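Local atomic coordinates of xylose isomerase-like TIM barrel (Anabaena variabilis ATCC 29413, PDB entry 2QW5), a protein that probably acts as a sugar or sugar phosphate isomerase or epimerase, binding zinc and D-xylose in a TIM barrel. Residues R114-A119 and G170-I175; N194-L199 and K231-Y236. One frame throughout, in Å; residues are numbered along the deposited sequence. Where two conformers were deposited one is given.

Interaction 1 (R114-A119 and G170-I175)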
loop_
_atom_site.group_PDB
_atom_site.type_symbol
_atom_site.label_atom_id
_atom_site.label_comp_id
_atom_site.label_asym_id
_atom_site.label_seq_id
_atom_site.Cartn_x
_atom_site.Cartn_y
_atom_site.Cartn_z
ATOM N N ARG A 114 8.665 -27.695 -12.690
ATOM C CA ARG A 114 7.242 -27.855 -12.465
ATOM C C ARG A 114 6.669 -28.829 -13.484
ATOM O O ARG A 114 5.814 -29.649 -13.115
ATOM C CB ARG A 114 6.524 -26.515 -12.345
ATOM C CG ARG A 114 6.527 -25.876 -10.925
ATOM C CD ARG A 114 7.860 -25.803 -10.177
ATOM N NE ARG A 114 7.662 -25.580 -8.744
ATOM C CZ ARG A 114 8.499 -25.932 -7.768
ATOM N NH1 ARG A 114 9.645 -26.562 -8.000
ATOM N NH2 ARG A 114 8.177 -25.630 -6.519
ATOM N N VAL A 115 7.159 -28.796 -14.730
ATOM C CA VAL A 115 6.777 -29.841 -15.716
ATOM C C VAL A 115 7.158 -31.255 -15.112
ATOM O O VAL A 115 6.374 -32.155 -15.193
ATOM C CB VAL A 115 7.421 -29.663 -17.135
ATOM C CG1 VAL A 115 7.160 -30.891 -18.038
ATOM C CG2 VAL A 115 6.941 -28.366 -17.875
ATOM N N ASP A 116 8.378 -31.418 -14.576
ATOM C CA ASP A 116 8.818 -32.689 -13.959
ATOM C C ASP A 116 7.916 -33.152 -12.841
ATOM O O ASP A 116 7.574 -34.332 -12.762
ATOM C CB ASP A 116 10.236 -32.608 -13.381
ATOM C CG ASP A 116 11.322 -32.446 -14.444
ATOM O OD1 ASP A 116 11.065 -32.696 -15.636
ATOM O OD2 ASP A 116 12.461 -32.114 -14.051
ATOM N N ILE A 117 7.533 -32.219 -11.968
ATOM C CA ILE A 117 6.589 -32.521 -10.855
ATOM C C ILE A 117 5.212 -32.985 -11.396
ATOM O O ILE A 117 4.576 -33.902 -10.862
ATOM C CB ILE A 117 6.417 -31.232 -9.961
ATOM C CG1 ILE A 117 7.706 -30.959 -9.176
ATOM C CG2 ILE A 117 5.158 -31.282 -9.087
ATOM C CD1 ILE A 117 7.678 -29.605 -8.448
ATOM N N THR A 118 4.731 -32.313 -12.446
ATOM C CA THR A 118 3.449 -32.670 -13.087
ATOM C C THR A 118 3.492 -34.124 -13.530
ATOM O O THR A 118 2.619 -34.896 -13.135
ATOM C CB THR A 118 3.104 -31.731 -14.283
ATOM O OG1 THR A 118 3.052 -30.408 -13.786
ATOM C CG2 THR A 118 1.719 -32.091 -14.911
ATOM N N ALA A 119 4.552 -34.485 -14.237
ATOM C CA ALA A 119 4.762 -35.849 -14.723
ATOM C C ALA A 119 4.872 -36.840 -13.563
ATOM O O ALA A 119 4.236 -37.903 -13.606
ATOM C CB ALA A 119 6.001 -35.898 -15.628
ATOM N N GLY A 170 7.924 -25.840 -24.241
ATOM C CA GLY A 170 7.018 -26.745 -24.996
ATOM C C GLY A 170 7.748 -27.996 -25.513
ATOM O O GLY A 170 7.299 -29.137 -25.345
ATOM N N GLU A 171 8.906 -27.782 -26.129
ATOM C CA GLU A 171 9.765 -28.907 -26.605
ATOM C C GLU A 171 10.120 -29.851 -25.477
ATOM O O GLU A 171 10.016 -31.051 -25.640
ATOM C CB GLU A 171 11.031 -28.382 -27.226
ATOM C CG GLU A 171 10.725 -27.657 -28.529
ATOM C CD GLU A 171 11.917 -26.910 -29.117
ATOM O OE1 GLU A 171 13.037 -26.952 -28.560
ATOM O OE2 GLU A 171 11.714 -26.244 -30.147
ATOM N N TYR A 172 10.511 -29.293 -24.338
ATOM C CA TYR A 172 10.744 -30.085 -23.118
ATOM C C TYR A 172 9.492 -30.822 -22.624
ATOM O O TYR A 172 9.577 -32.026 -22.379
ATOM C CB TYR A 172 11.303 -29.205 -22.024
ATOM C CG TYR A 172 11.653 -29.972 -20.760
ATOM C CD1 TYR A 172 12.822 -30.731 -20.701
ATOM C CD2 TYR A 172 10.804 -29.986 -19.647
ATOM C CE1 TYR A 172 13.145 -31.473 -19.567
ATOM C CE2 TYR A 172 11.130 -30.734 -18.499
ATOM C CZ TYR A 172 12.311 -31.452 -18.462
ATOM O OH TYR A 172 12.692 -32.202 -17.377
ATOM N N ALA A 173 8.349 -30.129 -22.486
ATOM C CA ALA A 173 7.085 -30.751 -22.016
ATOM C C ALA A 173 6.556 -31.886 -22.924
ATOM O O ALA A 173 5.945 -32.874 -22.447
ATOM C CB ALA A 173 5.998 -29.679 -21.819
ATOM N N GLU A 174 6.813 -31.746 -24.223
ATOM C CA GLU A 174 6.400 -32.758 -25.217
ATOM C C GLU A 174 7.125 -34.087 -24.938
ATOM O O GLU A 174 6.492 -35.161 -24.926
ATOM C CB GLU A 174 6.613 -32.240 -26.657
ATOM C CG GLU A 174 5.877 -33.064 -27.714
ATOM C CD GLU A 174 6.079 -32.580 -29.156
ATOM O OE1 GLU A 174 6.964 -31.721 -29.421
ATOM O OE2 GLU A 174 5.342 -33.094 -30.022
ATOM N N ILE A 175 8.423 -34.017 -24.618
ATOM C CA ILE A 175 9.206 -35.210 -24.234
ATOM C C ILE A 175 8.587 -35.850 -22.969
ATOM O O ILE A 175 8.428 -37.064 -22.890
ATOM C CB ILE A 175 10.662 -34.864 -23.958
ATOM C CG1 ILE A 175 11.386 -34.427 -25.235
ATOM C CG2 ILE A 175 11.418 -36.067 -23.423
ATOM C CD1 ILE A 175 12.756 -33.949 -24.978
#
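Y172 reaches from helix 148-176 to D116 and V115 on helix 101-120, joining two neighbouring outer helices of the TIM barrel. The short helical segments run nearly parallel, at 19°, with axes 10.3 Å apart. Y172 spans this distance, and A173 lies where the backbones come nearest. Y172 swings CG anti to its own backbone N (chi1 -176°), which sends the ring across to the other helix and sets its hydroxyl beside the carboxylate of D116. The hydroxyl donates a hydrogen bond to D116 OD1, 2.4 Å from Y172 OH, with OD1 lying at the ring edge, near the ring plane. That separation is shorter than usual, and its exact length is doubtful. The two side chains cross at about a right angle, their flat groups turned 54° from each other. On the same ring, Y172 CE2 rests obliquely 4.0 Å from V115 CG1. With an alanine here, D116 OD1 would probably lose its phenolic donor and V115 the ring beside it. One residue on, A173 meets the same methyl from roughly a right angle to the ring contact: V115 CG1 lies 4.0 Å from A173 CA. The two backbones are 6.4 Å apart here, between V115 CA and A173 CA. V115 also packs on L169 and K176 of helix 148-176 and on M126 of strand 125-128, which ties this apolar patch to the barrel wall. D116 OD1 has a weak, long ion pair with K176 as well. The contact thus divides into a buried apolar floor and a polar bridge at its partly exposed margin. There the pairing of phenol and carboxylate, with the lysine a weak second partner, is likely to anchor the hydroxyl end of the ring.

Interaction 2 (N194-L199 and K231-Y236); sequences NKLSQL and KTQVEY
In the TIM barrel, helix 196-203, after the fifth strand, lies against helix 227-240, the second helix after the sixth, and here L196 and S197, in the first turn of the former, meet Q233 of the latter. Q233 carries the contact from its side. Its chain, extended beyond CG, lays the amide against the start of the other helix, where OE1 sits 3.8 Å from L196 CB and NE2 lies 3.7 Å from S197 CB. The side chains of L196 and Q233 run alongside one another, pointing opposite ways, so that L196 CD2 also comes within 4.1 Å of Q233 CB. A water completes the join: it accepts from S197 N at 3.1 Å and from Q233 NE2 at 3.1 Å. Within the turn, Q198 OE1 takes the amides of N194 and of the N-cap residue K195, with N194 N almost in line with the carbonyl bond (167°) and K195 N above its plane. Folding back onto the N-cap amide in this way makes one half of a capping box. A first-turn N-H and a side-chain amide N-H thus share one water as acceptor, so the helices are linked through solvent at a polar point beside the buried leucine.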
loop_
_atom_site.group_PDB
_atom_site.type_symbol
_atom_site.label_atom_id
_atom_site.label_comp_id
_atom_site.label_asym_id
_atom_site.label_seq_id
_atom_site.Cartn_x
_atom_site.Cartn_y
_atom_site.Cartn_z
ATOM N N ASN A 194 -5.057 -11.096 -20.507
ATOM C CA ASN A 194 -6.395 -11.081 -19.911
ATOM C C ASN A 194 -7.476 -11.762 -20.752
ATOM O O ASN A 194 -8.400 -12.398 -20.200
ATOM C CB ASN A 194 -6.862 -9.651 -19.565
ATOM C CG ASN A 194 -5.890 -8.891 -18.674
ATOM O OD1 ASN A 194 -5.492 -7.771 -19.015
ATOM N ND2 ASN A 194 -5.466 -9.503 -17.575
ATOM N N LYS A 195 -7.353 -11.611 -22.079
ATOM C CA LYS A 195 -8.295 -12.134 -23.058
ATOM C C LYS A 195 -7.700 -13.235 -23.921
ATOM O O LYS A 195 -6.488 -13.299 -24.145
ATOM C CB LYS A 195 -8.735 -11.013 -23.997
ATOM C CG LYS A 195 -9.325 -9.838 -23.325
ATOM C CD LYS A 195 -9.344 -8.609 -24.218
ATOM C CE LYS A 195 -10.452 -8.639 -25.212
ATOM N NZ LYS A 195 -10.578 -7.268 -25.786
ATOM N N LEU A 196 -8.591 -14.057 -24.461
ATOM C CA LEU A 196 -8.225 -15.165 -25.334
ATOM C C LEU A 196 -7.607 -14.581 -26.618
ATOM O O LEU A 196 -6.739 -15.224 -27.200
ATOM C CB LEU A 196 -9.457 -16.071 -25.614
ATOM C CG LEU A 196 -9.377 -17.555 -25.896
ATOM C CD1 LEU A 196 -8.428 -18.295 -25.002
ATOM C CD2 LEU A 196 -10.820 -18.143 -25.760
ATOM N N SER A 197 -8.015 -13.365 -27.030
ATOM C CA SER A 197 -7.400 -12.694 -28.227
ATOM C C SER A 197 -5.916 -12.352 -27.970
ATOM O O SER A 197 -5.053 -12.493 -28.870
ATOM C CB SER A 197 -8.188 -11.435 -28.631
ATOM O OG SER A 197 -8.171 -10.468 -27.591
ATOM N N GLN A 198 -5.620 -11.916 -26.742
ATOM C CA GLN A 198 -4.252 -11.561 -26.340
ATOM C C GLN A 198 -3.366 -12.810 -26.251
ATOM O O GLN A 198 -2.196 -12.762 -26.616
ATOM C CB GLN A 198 -4.265 -10.808 -24.989
ATOM C CG GLN A 198 -4.990 -9.444 -25.076
ATOM C CD GLN A 198 -5.343 -8.818 -23.757
ATOM O OE1 GLN A 198 -5.453 -9.515 -22.732
ATOM N NE2 GLN A 198 -5.492 -7.476 -23.756
ATOM N N LEU A 199 -3.898 -13.904 -25.697
ATOM C CA LEU A 199 -3.145 -15.172 -25.641
ATOM C C LEU A 199 -2.946 -15.799 -27.041
ATOM O O LEU A 199 -1.893 -16.376 -27.303
ATOM C CB LEU A 199 -3.811 -16.167 -24.705
ATOM C CG LEU A 199 -3.105 -17.494 -24.454
ATOM C CD1 LEU A 199 -1.625 -17.323 -24.117
ATOM C CD2 LEU A 199 -3.850 -18.238 -23.343
ATOM N N LYS A 231 -16.792 -18.291 -30.045
ATOM C CA LYS A 231 -16.992 -19.459 -30.891
ATOM C C LYS A 231 -15.887 -19.562 -31.966
ATOM O O LYS A 231 -15.365 -20.645 -32.203
ATOM C CB LYS A 231 -18.418 -19.443 -31.497
ATOM C CG LYS A 231 -18.760 -20.686 -32.344
ATOM C CD LYS A 231 -20.185 -20.742 -32.931
ATOM C CE LYS A 231 -20.273 -21.886 -33.986
ATOM N NZ LYS A 231 -21.626 -22.151 -34.535
ATOM N N THR A 232 -15.543 -18.445 -32.611
ATOM C CA THR A 232 -14.467 -18.418 -33.595
ATOM C C THR A 232 -13.092 -18.754 -32.966
ATOM O O THR A 232 -12.241 -19.417 -33.596
ATOM C CB THR A 232 -14.311 -17.056 -34.318
ATOM O OG1 THR A 232 -13.804 -16.052 -33.420
ATOM C CG2 THR A 232 -15.580 -16.606 -34.920
ATOM N N GLN A 233 -12.855 -18.235 -31.750
ATOM C CA GLN A 233 -11.613 -18.497 -31.018
ATOM C C GLN A 233 -11.533 -19.989 -30.606
ATOM O O GLN A 233 -10.468 -20.610 -30.749
ATOM C CB GLN A 233 -11.503 -17.563 -29.800
ATOM C CG GLN A 233 -11.334 -16.106 -30.164
ATOM C CD GLN A 233 -11.514 -15.116 -28.994
ATOM O OE1 GLN A 233 -12.324 -15.325 -28.072
ATOM N NE2 GLN A 233 -10.794 -14.003 -29.074
ATOM N N VAL A 234 -12.632 -20.551 -30.096
ATOM C CA VAL A 234 -12.680 -21.987 -29.757
ATOM C C VAL A 234 -12.369 -22.885 -30.975
ATOM O O VAL A 234 -11.495 -23.777 -30.914
ATOM C CB VAL A 234 -14.032 -22.416 -29.077
ATOM C CG1 VAL A 234 -14.128 -23.914 -28.985
ATOM C CG2 VAL A 234 -14.148 -21.804 -27.704
ATOM N N GLU A 235 -13.062 -22.635 -32.081
ATOM C CA GLU A 235 -12.834 -23.397 -33.321
ATOM C C GLU A 235 -11.381 -23.255 -33.817
ATOM O O GLU A 235 -10.785 -24.234 -34.236
ATOM C CB GLU A 235 -13.859 -22.991 -34.402
ATOM C CG GLU A 235 -15.326 -23.351 -34.017
ATOM C CD GLU A 235 -16.434 -22.660 -34.875
ATOM O OE1 GLU A 235 -16.164 -21.702 -35.661
ATOM O OE2 GLU A 235 -17.603 -23.092 -34.728
ATOM N N TYR A 236 -10.808 -22.052 -33.722
ATOM C CA TYR A 236 -9.419 -21.819 -34.125
ATOM C C TYR A 236 -8.434 -22.622 -33.260
ATOM O O TYR A 236 -7.523 -23.254 -33.764
ATOM C CB TYR A 236 -9.084 -20.327 -34.064
ATOM C CG TYR A 236 -7.636 -20.030 -34.356
ATOM C CD1 TYR A 236 -7.144 -20.137 -35.653
ATOM C CD2 TYR A 236 -6.743 -19.677 -33.332
ATOM C CE1 TYR A 236 -5.807 -19.873 -35.931
ATOM C CE2 TYR A 236 -5.387 -19.417 -33.606
ATOM C CZ TYR A 236 -4.941 -19.511 -34.910
ATOM O OH TYR A 236 -3.633 -19.278 -35.217
HETATM O O HOH W 1 -10.855 -12.348 -26.477
#

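How the interactions relate
Both contacts join helices that pack side by side on the outside of one barrel: interaction 1 those after the third and fourth strands, interaction 2 the helix after the fifth and helix 227-240, the second after the sixth. Their centres are 24 Å apart and their nearest atoms about 13 Å, so neither touches the other. They illustrate two solutions to one packing problem, a direct phenol-carboxylate bond in the first and a bridging water in the second. Interaction 1 lies away from the zinc and sugar sites. Interaction 2 is nearer to the metal centre: the side chain of L196 is about 8 Å from that of the zinc ligand E183, about 12 Å from the zinc ion and about 14 Å from the bound D-xylose.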